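PDB 4HQO: sporozoite surface protein 2 from Plasmodium vivax, which probably serves as the cell-surface adhesion receptor for sporozoite gliding motility, binding a divalent metal ion in its von Willebrand factor type A domain. Local coordinates for residues L23-S28 / I130-G135; Q18-L23 / T57-M62. The protein carries 4 engineered substitutions. All blocks are in the same frame, centred on the assembly; numbering follows the deposited sequence.

Contact 1: residues L23-S28 / I130-G135; sequences LLVDGS and ILMTDG. With MG (magnesium ion), chain E.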
loop_
_atom_site.group_PDB
_atom_site.type_symbol
_atom_site.label_atom_id
_atom_site.label_comp_id
_atom_site.label_asym_id
_atom_site.label_seq_id
_atom_site.Cartn_x
_atom_site.Cartn_y
_atom_site.Cartn_z
ATOM N N LEU A 23 -4.973 8.654 4.511
ATOM C CA LEU A 23 -5.004 9.700 5.522
ATOM C C LEU A 23 -6.452 10.085 5.795
ATOM O O LEU A 23 -7.122 10.665 4.932
ATOM C CB LEU A 23 -4.199 10.912 5.049
ATOM C CG LEU A 23 -4.046 12.128 5.962
ATOM C CD1 LEU A 23 -3.641 11.717 7.366
ATOM C CD2 LEU A 23 -3.011 13.083 5.370
ATOM N N LEU A 24 -6.935 9.740 6.987
ATOM C CA LEU A 24 -8.341 9.955 7.354
ATOM C C LEU A 24 -8.396 11.101 8.357
ATOM O O LEU A 24 -7.864 10.996 9.468
ATOM C CB LEU A 24 -8.937 8.694 7.973
ATOM C CG LEU A 24 -8.710 7.360 7.246
ATOM C CD1 LEU A 24 -9.428 6.199 7.976
ATOM C CD2 LEU A 24 -9.169 7.450 5.802
ATOM N N VAL A 25 -9.014 12.205 7.952
ATOM C CA VAL A 25 -8.960 13.434 8.740
ATOM C C VAL A 25 -10.324 13.760 9.351
ATOM O O VAL A 25 -11.327 13.882 8.642
ATOM C CB VAL A 25 -8.446 14.634 7.899
ATOM C CG1 VAL A 25 -8.362 15.889 8.757
ATOM C CG2 VAL A 25 -7.078 14.315 7.283
ATOM N N ASP A 26 -10.354 13.868 10.673
ATOM C CA ASP A 26 -11.572 14.215 11.410
ATOM C C ASP A 26 -11.875 15.707 11.213
ATOM O O ASP A 26 -11.112 16.554 11.674
ATOM C CB ASP A 26 -11.325 13.925 12.892
ATOM C CG ASP A 26 -12.587 13.983 13.748
ATOM O OD1 ASP A 26 -13.560 14.697 13.396
ATOM O OD2 ASP A 26 -12.575 13.314 14.808
ATOM N N GLY A 27 -12.976 16.031 10.535
ATOM C CA GLY A 27 -13.375 17.424 10.352
ATOM C C GLY A 27 -14.670 17.784 11.073
ATOM O O GLY A 27 -15.384 18.717 10.681
ATOM N N SER A 28 -14.983 17.032 12.129
ATOM C CA SER A 28 -16.231 17.194 12.868
ATOM C C SER A 28 -16.244 18.448 13.750
ATOM O O SER A 28 -15.211 19.069 13.998
ATOM C CB SER A 28 -16.484 15.968 13.746
ATOM O OG SER A 28 -15.592 15.927 14.852
ATOM N N ILE A 130 -3.404 6.428 8.419
ATOM C CA ILE A 130 -3.163 7.426 9.450
ATOM C C ILE A 130 -4.500 8.058 9.817
ATOM O O ILE A 130 -5.143 8.698 8.988
ATOM C CB ILE A 130 -2.156 8.491 8.988
ATOM C CG1 ILE A 130 -0.800 7.840 8.702
ATOM C CG2 ILE A 130 -2.007 9.580 10.040
ATOM C CD1 ILE A 130 0.268 8.836 8.302
ATOM N N LEU A 131 -4.929 7.839 11.056
ATOM C CA LEU A 131 -6.218 8.336 11.524
ATOM C C LEU A 131 -6.011 9.542 12.437
ATOM O O LEU A 131 -5.458 9.410 13.529
ATOM C CB LEU A 131 -6.975 7.220 12.261
ATOM C CG LEU A 131 -8.319 7.582 12.901
ATOM C CD1 LEU A 131 -9.362 7.943 11.843
ATOM C CD2 LEU A 131 -8.801 6.421 13.787
ATOM N N MET A 132 -6.436 10.720 11.980
ATOM C CA MET A 132 -6.299 11.939 12.775
ATOM C C MET A 132 -7.638 12.294 13.394
ATOM O O MET A 132 -8.569 12.648 12.673
ATOM C CB MET A 132 -5.828 13.110 11.907
ATOM C CG MET A 132 -4.420 12.980 11.397
ATOM S SD MET A 132 -3.978 14.317 10.274
ATOM C CE MET A 132 -4.380 15.732 11.249
ATOM N N THR A 133 -7.733 12.225 14.721
ATOM C CA THR A 133 -9.021 12.408 15.386
ATOM C C THR A 133 -8.875 12.821 16.857
ATOM O O THR A 133 -7.808 12.653 17.448
ATOM C CB THR A 133 -9.866 11.114 15.279
ATOM O OG1 THR A 133 -11.177 11.324 15.824
ATOM C CG2 THR A 133 -9.173 9.962 16.020
ATOM N N ASP A 134 -9.942 13.381 17.432
ATOM C CA ASP A 134 -10.024 13.585 18.879
ATOM C C ASP A 134 -10.589 12.346 19.584
ATOM O O ASP A 134 -10.690 12.301 20.805
ATOM C CB ASP A 134 -10.864 14.822 19.233
ATOM C CG ASP A 134 -12.328 14.687 18.832
ATOM O OD1 ASP A 134 -12.742 13.623 18.304
ATOM O OD2 ASP A 134 -13.076 15.662 19.057
ATOM N N GLY A 135 -10.986 11.354 18.802
ATOM C CA GLY A 135 -11.363 10.073 19.367
ATOM C C GLY A 135 -12.768 10.012 19.937
ATOM O O GLY A 135 -13.005 9.305 20.915
HETATM MG MG MG E . -16.577 14.904 16.650
HETATM O O HOH W 1 -14.767 13.728 16.539
HETATM O O HOH W 2 -17.759 13.963 18.146
HETATM O O HOH W 3 -18.255 16.298 16.695
#

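Contact 2: residues Q18-L23 / T57-M62; sequences QVDLYL and TINLYM. Engineered in segment 18-23: Gln18 (natural residue Ser). With NA (sodium ion), chain G.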
loop_
_atom_site.group_PDB
_atom_site.type_symbol
_atom_site.label_atom_id
_atom_site.label_comp_id
_atom_site.label_asym_id
_atom_site.label_seq_id
_atom_site.Cartn_x
_atom_site.Cartn_y
_atom_site.Cartn_z
ATOM N N GLN A 18 6.736 0.565 -2.215
ATOM C CA GLN A 18 5.340 0.917 -2.432
ATOM C C GLN A 18 4.602 1.009 -1.101
ATOM O O GLN A 18 4.628 0.069 -0.304
ATOM C CB GLN A 18 4.663 -0.103 -3.348
ATOM C CG GLN A 18 5.320 -0.232 -4.705
ATOM C CD GLN A 18 4.500 -1.054 -5.682
ATOM O OE1 GLN A 18 3.441 -1.573 -5.337
ATOM N NE2 GLN A 18 4.990 -1.180 -6.907
ATOM N N VAL A 19 3.974 2.159 -0.862
ATOM C CA VAL A 19 3.150 2.385 0.324
ATOM C C VAL A 19 1.845 3.041 -0.108
ATOM O O VAL A 19 1.866 4.076 -0.771
ATOM C CB VAL A 19 3.841 3.316 1.352
ATOM C CG1 VAL A 19 2.942 3.531 2.580
ATOM C CG2 VAL A 19 5.195 2.755 1.774
ATOM N N ASP A 20 0.716 2.421 0.228
ATOM C CA ASP A 20 -0.588 3.053 0.030
ATOM C C ASP A 20 -0.985 3.654 1.368
ATOM O O ASP A 20 -1.226 2.923 2.328
ATOM C CB ASP A 20 -1.641 2.043 -0.398
ATOM C CG ASP A 20 -1.455 1.570 -1.815
ATOM O OD1 ASP A 20 -0.896 2.330 -2.639
ATOM O OD2 ASP A 20 -1.888 0.435 -2.105
ATOM N N LEU A 21 -1.018 4.981 1.436
ATOM C CA LEU A 21 -1.205 5.678 2.703
ATOM C C LEU A 21 -2.565 6.365 2.719
ATOM O O LEU A 21 -2.819 7.275 1.940
ATOM C CB LEU A 21 -0.082 6.694 2.902
ATOM C CG LEU A 21 0.193 7.250 4.307
ATOM C CD1 LEU A 21 1.591 7.864 4.341
ATOM C CD2 LEU A 21 -0.821 8.293 4.696
ATOM N N TYR A 22 -3.430 5.907 3.611
ATOM C CA TYR A 22 -4.800 6.385 3.686
ATOM C C TYR A 22 -4.875 7.373 4.837
ATOM O O TYR A 22 -4.802 6.988 5.996
ATOM C CB TYR A 22 -5.757 5.207 3.918
ATOM C CG TYR A 22 -5.616 4.094 2.895
ATOM C CD1 TYR A 22 -4.730 3.041 3.102
ATOM C CD2 TYR A 22 -6.376 4.091 1.728
ATOM C CE1 TYR A 22 -4.603 2.020 2.170
ATOM C CE2 TYR A 22 -6.252 3.076 0.790
ATOM C CZ TYR A 22 -5.363 2.041 1.018
ATOM O OH TYR A 22 -5.225 1.030 0.086
ATOM N N LEU A 23 -4.973 8.654 4.511
ATOM C CA LEU A 23 -5.004 9.700 5.522
ATOM C C LEU A 23 -6.452 10.085 5.795
ATOM O O LEU A 23 -7.122 10.665 4.932
ATOM C CB LEU A 23 -4.199 10.912 5.049
ATOM C CG LEU A 23 -4.046 12.128 5.962
ATOM C CD1 LEU A 23 -3.641 11.717 7.366
ATOM C CD2 LEU A 23 -3.011 13.083 5.370
ATOM N N THR A 57 6.344 4.817 -5.472
ATOM C CA THR A 57 6.589 4.645 -4.042
ATOM C C THR A 57 5.345 4.960 -3.198
ATOM O O THR A 57 4.363 4.206 -3.234
ATOM C CB THR A 57 7.872 5.394 -3.550
ATOM O OG1 THR A 57 7.702 6.812 -3.652
ATOM C CG2 THR A 57 9.092 4.976 -4.378
ATOM N N ILE A 58 5.367 6.053 -2.445
ATOM C CA ILE A 58 4.201 6.382 -1.614
ATOM C C ILE A 58 3.074 7.012 -2.436
ATOM O O ILE A 58 3.293 7.978 -3.159
ATOM C CB ILE A 58 4.585 7.292 -0.428
ATOM C CG1 ILE A 58 5.791 6.696 0.312
ATOM C CG2 ILE A 58 3.399 7.461 0.519
ATOM C CD1 ILE A 58 6.246 7.490 1.523
ATOM N N ASN A 59 1.876 6.436 -2.338
ATOM C CA ASN A 59 0.677 7.014 -2.946
ATOM C C ASN A 59 -0.300 7.404 -1.843
ATOM O O ASN A 59 -0.630 6.598 -0.965
ATOM C CB ASN A 59 -0.020 6.033 -3.892
ATOM C CG ASN A 59 0.828 5.650 -5.102
ATOM O OD1 ASN A 59 2.003 6.031 -5.229
ATOM N ND2 ASN A 59 0.228 4.874 -5.997
ATOM N N LEU A 60 -0.766 8.640 -1.890
ATOM C CA LEU A 60 -1.622 9.165 -0.842
ATOM C C LEU A 60 -3.102 9.013 -1.204
ATOM O O LEU A 60 -3.499 9.242 -2.343
ATOM C CB LEU A 60 -1.274 10.641 -0.596
ATOM C CG LEU A 60 -2.087 11.414 0.444
ATOM C CD1 LEU A 60 -1.838 10.849 1.833
ATOM C CD2 LEU A 60 -1.750 12.920 0.388
ATOM N N TYR A 61 -3.900 8.588 -0.231
ATOM C CA TYR A 61 -5.353 8.693 -0.311
ATOM C C TYR A 61 -5.762 9.618 0.839
ATOM O O TYR A 61 -5.124 9.621 1.893
ATOM C CB TYR A 61 -6.027 7.320 -0.203
ATOM C CG TYR A 61 -7.509 7.366 0.131
ATOM C CD1 TYR A 61 -7.937 7.464 1.448
ATOM C CD2 TYR A 61 -8.472 7.277 -0.860
ATOM C CE1 TYR A 61 -9.263 7.501 1.771
ATOM C CE2 TYR A 61 -9.827 7.314 -0.542
ATOM C CZ TYR A 61 -10.207 7.423 0.781
ATOM O OH TYR A 61 -11.534 7.452 1.137
ATOM N N MET A 62 -6.793 10.428 0.638
ATOM C CA MET A 62 -7.206 11.323 1.714
ATOM C C MET A 62 -8.712 11.446 1.804
ATOM O O MET A 62 -9.394 11.641 0.797
ATOM C CB MET A 62 -6.556 12.693 1.566
ATOM C CG MET A 62 -6.765 13.637 2.749
ATOM S SD MET A 62 -5.960 15.238 2.384
ATOM C CE MET A 62 -5.704 15.876 4.030
HETATM NA NA NA G . -12.937 6.851 -0.576
#

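Contact 1: residues L23-S28 / I130-G135
Asp26 and Thr133 meet where two parallel strands run out: Thr133 OG1 gives its proton to Asp26 OD2 at 2.6 Å, on the anti lone pair of that oxygen. Asp26 CG stands opposite its own backbone N (chi1 -169°), which swings the carboxylate over to the neighbouring strand. The other oxygen, OD1, takes both Ser28 N and Ser28 OG, the first closing an Asx turn. Thr133 OG1 in turn accepts from Gly135 N, an ST turn.

Earlier along the strands, the backbones form a parallel ladder. Leu24 N reaches Ile130 O, Met132 N reaches Leu24 O, and Asp26 N reaches Met132 O.

Apolar contacts line both faces. Leu23 CD1 lies 3.8 Å from Ile130 CG2 and also touches Met132 SD, beside Leu44 of helix 33-49. On the other face Leu24 CB meets Leu131 CD1 at 4.0 Å, near helix 105-117.

The magnesium ion is held by Ser28 OG at 2.3 Å, with Ser30, Thr103 and three waters. One of these waters lies 2.8 Å from Asp26 OD2 and 2.7 Å from Asp134 OD1, in hydrogen-bonding position to both, and Asp134 OD2 is hydrogen-bonded to Ser30 OG. This is the MIDAS arrangement of VWA domains: the aspartates act from the second shell, positioning serines and water. Asp26 OD2 and Asp134 OD1 lie 3.5 Å apart, a proximity of like charges that the cation probably eases.

Contact 2: residues Q18-L23 / T57-M62
Leu23 has the most surface covered here, and its amide makes the last rung of the ladder, Leu23 N to Tyr61 O at 2.8 Å. Leu23 CB rests 4.0 Å from Leu60 CD1, while Leu23 CD2 comes up to Met62 CE. The Leu23 and Met62 side chains run side by side in the same direction, and both reach Leu44 of helix 33-49.

Leu21 sits two residues earlier on the same face. Leu21 CD2 meets Leu60 CD1 at 4.0 Å. The backbone N and O of Leu21 both bond to the same neighbouring strand: Leu21 N gives to Asn59 O. Leu21 O accepts from Tyr61 N. Val19 CB against Ile58 CG1 extends the apolar row toward the start of the strands.

The two strands are the first and third elements of a beta-alpha-beta unit, with helix 33-49 as the crossover; they lie parallel in the central sheet of the VWA domain, a Rossmann-like fold, with a -23° twist between them.

Tyr61 belongs to the opposite face, which it shares with Tyr22. Tyr22 CD2 is 3.7 Å from Tyr61 CD1, the ring planes 56° apart, an oblique meeting. Tyr61 CG lies anti to its backbone N (chi1 163°) and Tyr22 CG anti to its carbonyl carbon, and the two side chains cross at about a right angle. His115 meets both rings edge-to-face. Tyr61 OH binds the sodium ion at 2.3 Å, in the plane of the ring, where Glu71 is a further ligand; Asn63 hydrogen-bonds the same hydroxyl, and Tyr22 OH pairs with Gln127.

How the contacts relate
Contacts 1 and 2 lie in one sheet of the VWA domain, their centres about 16 Å apart. Strand 19-26 lies between strands 58-65 and 126-133; contact 2 takes in its earlier part against the former, contact 1 its later part against the latter, and Leu23 belongs to both. Along the chain the segments alternate, 18-23, 23-28, 57-62, 130-135. The contacts also touch directly, with Ile130 N probably hydrogen-bonded to Tyr22 O and Val25 CG2 packed on Met62 CE. Strand 19-26 is thus an inner strand with a neighbour on each side. The magnesium site lies at its C-terminal end, whereas the sodium is held by the neighbouring strands 58-65 and 69-73.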